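Local atomic coordinates of pesticidal crystal protein CRY4AA (Bacillus thuringiensis, PDB entry 2C9K), a protein that kills mosquito larvae by binding to epithelial cells of the insect midgut and causing their colloid-osmotic lysis. Residues L357-L362 against S374-F379. Numbering follows the deposited sequence.
Sequences LNVISL and SKMDFF
Leu357–Leu362 and Ser374–Phe379 pair as the two antiparallel strands of a beta hairpin, the central pair of a four-stranded sheet in the middle domain of this three-domain toxin. Strand 402-407 flanks the first segment and strand 386-392 the second, in the order 3-2-1-4 expected of a Greek key. Asn358 and Asp377 form a hydrogen-bonded pair, each backbone N donating to the other's O, and Ile360 N donates to Lys375 O at 2.9 Å. Ile360 O then accepts from both Lys375 N, at 3.2 Å, and Ser374 N, at 2.9 Å. Two residues thus face one, a classic beta bulge. Ser374 OG, turned between its own backbone N and carbonyl carbon (chi1 70°), adds a weak bond to the same oxygen, which its short hydroxyl arm allows.

From Leu357 to Ile360 the paired side chains alternate between the faces. On the buried face Leu357 and Val359 pack on Phe453, Leu357 also on Trp455, while Met376 and Phe378 reach Leu391. There Leu357 CD1 lies 3.9 Å from Phe378 CE2, and Val359 CG1 meets Met376 CG at 4.0 Å, a branched methyl against the methylene of an unbranched chain. The other, partly exposed face carries Asn358, Ile360, Lys375 and Asp377. The CB atoms of Asn358 and Asp377 approach to 3.5 Å, while Ile360 CD1 rests alongside the lysine methylenes, 4.0 Å from Lys375 CD. With CG anti to the backbone N (chi1 -178°), Lys375 reaches onward to a salt bridge with Glu390, which also lies near Asp377; the ammonium probably eases the repulsion between these carboxylates. Apolar side chains thus suit the buried face, polar ends and a charge pair the partly exposed one.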
loop_
_atom_site.group_PDB
_atom_site.type_symbol
_atom_site.label_atom_id
_atom_site.label_comp_id
_atom_site.label_asym_id
_atom_site.label_seq_id
_atom_site.Cartn_x
_atom_site.Cartn_y
_atom_site.Cartn_z
ATOM N N LEU A 357 6.127 -8.903 15.649
ATOM C CA LEU A 357 6.871 -10.042 16.148
ATOM C C LEU A 357 8.220 -9.642 16.680
ATOM O O LEU A 357 8.735 -8.561 16.380
ATOM C CB LEU A 357 7.027 -11.147 15.104
ATOM C CG LEU A 357 7.807 -10.925 13.828
ATOM C CD1 LEU A 357 8.237 -12.282 13.274
ATOM C CD2 LEU A 357 6.940 -10.178 12.832
ATOM N N ASN A 358 8.772 -10.530 17.496
ATOM C CA ASN A 358 10.052 -10.315 18.138
ATOM C C ASN A 358 10.958 -11.437 17.695
ATOM O O ASN A 358 10.583 -12.596 17.797
ATOM C CB ASN A 358 9.859 -10.378 19.650
ATOM C CG ASN A 358 11.046 -9.856 20.413
ATOM O OD1 ASN A 358 12.162 -10.368 20.286
ATOM N ND2 ASN A 358 10.813 -8.829 21.221
ATOM N N VAL A 359 12.141 -11.110 17.192
ATOM C CA VAL A 359 13.053 -12.162 16.762
ATOM C C VAL A 359 14.408 -12.092 17.462
ATOM O O VAL A 359 14.962 -11.008 17.666
ATOM C CB VAL A 359 13.278 -12.134 15.228
ATOM C CG1 VAL A 359 11.940 -12.054 14.514
ATOM C CG2 VAL A 359 14.158 -10.973 14.841
ATOM N N ILE A 360 14.903 -13.263 17.857
ATOM C CA ILE A 360 16.201 -13.389 18.504
ATOM C C ILE A 360 17.054 -14.244 17.581
ATOM O O ILE A 360 16.763 -15.418 17.355
ATOM C CB ILE A 360 16.131 -14.101 19.881
ATOM C CG1 ILE A 360 15.298 -13.283 20.874
ATOM C CG2 ILE A 360 17.544 -14.295 20.431
ATOM C CD1 ILE A 360 13.807 -13.286 20.580
ATOM N N SER A 361 18.102 -13.647 17.037
ATOM C CA SER A 361 18.991 -14.356 16.136
ATOM C C SER A 361 20.422 -14.328 16.673
ATOM O O SER A 361 20.757 -13.509 17.534
ATOM C CB SER A 361 18.935 -13.703 14.758
ATOM O OG SER A 361 19.106 -12.300 14.870
ATOM N N LEU A 362 21.261 -15.227 16.165
ATOM C CA LEU A 362 22.649 -15.285 16.592
ATOM C C LEU A 362 23.391 -14.077 16.035
ATOM O O LEU A 362 23.117 -13.637 14.921
ATOM C CB LEU A 362 23.289 -16.592 16.113
ATOM C CG LEU A 362 22.631 -17.855 16.688
ATOM C CD1 LEU A 362 23.329 -19.088 16.168
ATOM C CD2 LEU A 362 22.705 -17.823 18.203
ATOM N N SER A 374 16.822 -18.026 16.169
ATOM C CA SER A 374 16.728 -19.160 17.075
ATOM C C SER A 374 15.464 -19.076 17.924
ATOM O O SER A 374 15.074 -20.053 18.560
ATOM C CB SER A 374 17.961 -19.230 17.985
ATOM O OG SER A 374 17.971 -18.174 18.935
ATOM N N LYS A 375 14.815 -17.917 17.922
ATOM C CA LYS A 375 13.597 -17.746 18.704
ATOM C C LYS A 375 12.700 -16.629 18.155
ATOM O O LYS A 375 13.191 -15.603 17.673
ATOM C CB LYS A 375 13.966 -17.447 20.159
ATOM C CG LYS A 375 12.776 -17.301 21.084
ATOM C CD LYS A 375 13.194 -16.736 22.426
ATOM C CE LYS A 375 11.990 -16.547 23.337
ATOM N NZ LYS A 375 11.274 -17.833 23.544
ATOM N N MET A 376 11.386 -16.827 18.228
ATOM C CA MET A 376 10.453 -15.816 17.740
ATOM C C MET A 376 9.194 -15.666 18.585
ATOM O O MET A 376 8.583 -16.643 19.001
ATOM C CB MET A 376 10.051 -16.107 16.292
ATOM C CG MET A 376 11.161 -15.903 15.291
ATOM S SD MET A 376 10.618 -16.278 13.625
ATOM C CE MET A 376 10.839 -18.054 13.611
ATOM N N ASP A 377 8.817 -14.419 18.823
ATOM C CA ASP A 377 7.633 -14.095 19.595
ATOM C C ASP A 377 6.663 -13.380 18.681
ATOM O O ASP A 377 6.889 -12.222 18.314
ATOM C CB ASP A 377 7.979 -13.160 20.752
ATOM C CG ASP A 377 8.750 -13.847 21.845
ATOM O OD1 ASP A 377 9.277 -13.127 22.721
ATOM O OD2 ASP A 377 8.825 -15.098 21.834
ATOM N N PHE A 378 5.585 -14.066 18.318
ATOM C CA PHE A 378 4.579 -13.476 17.457
ATOM C C PHE A 378 3.485 -12.794 18.268
ATOM O O PHE A 378 3.089 -13.265 19.337
ATOM C CB PHE A 378 3.952 -14.546 16.559
ATOM C CG PHE A 378 4.948 -15.284 15.716
ATOM C CD1 PHE A 378 5.631 -16.386 16.226
ATOM C CD2 PHE A 378 5.234 -14.861 14.424
ATOM C CE1 PHE A 378 6.586 -17.055 15.460
ATOM C CE2 PHE A 378 6.188 -15.524 13.653
ATOM C CZ PHE A 378 6.866 -16.625 14.174
ATOM N N PHE A 379 3.025 -11.658 17.764
ATOM C CA PHE A 379 1.941 -10.931 18.394
ATOM C C PHE A 379 0.796 -11.004 17.400
ATOM O O PHE A 379 0.676 -10.195 16.481
ATOM C CB PHE A 379 2.354 -9.498 18.696
ATOM C CG PHE A 379 3.253 -9.382 19.891
ATOM C CD1 PHE A 379 2.842 -9.876 21.130
ATOM C CD2 PHE A 379 4.509 -8.790 19.788
ATOM C CE1 PHE A 379 3.667 -9.782 22.250
ATOM C CE2 PHE A 379 5.343 -8.690 20.900
ATOM C CZ PHE A 379 4.921 -9.189 22.137
#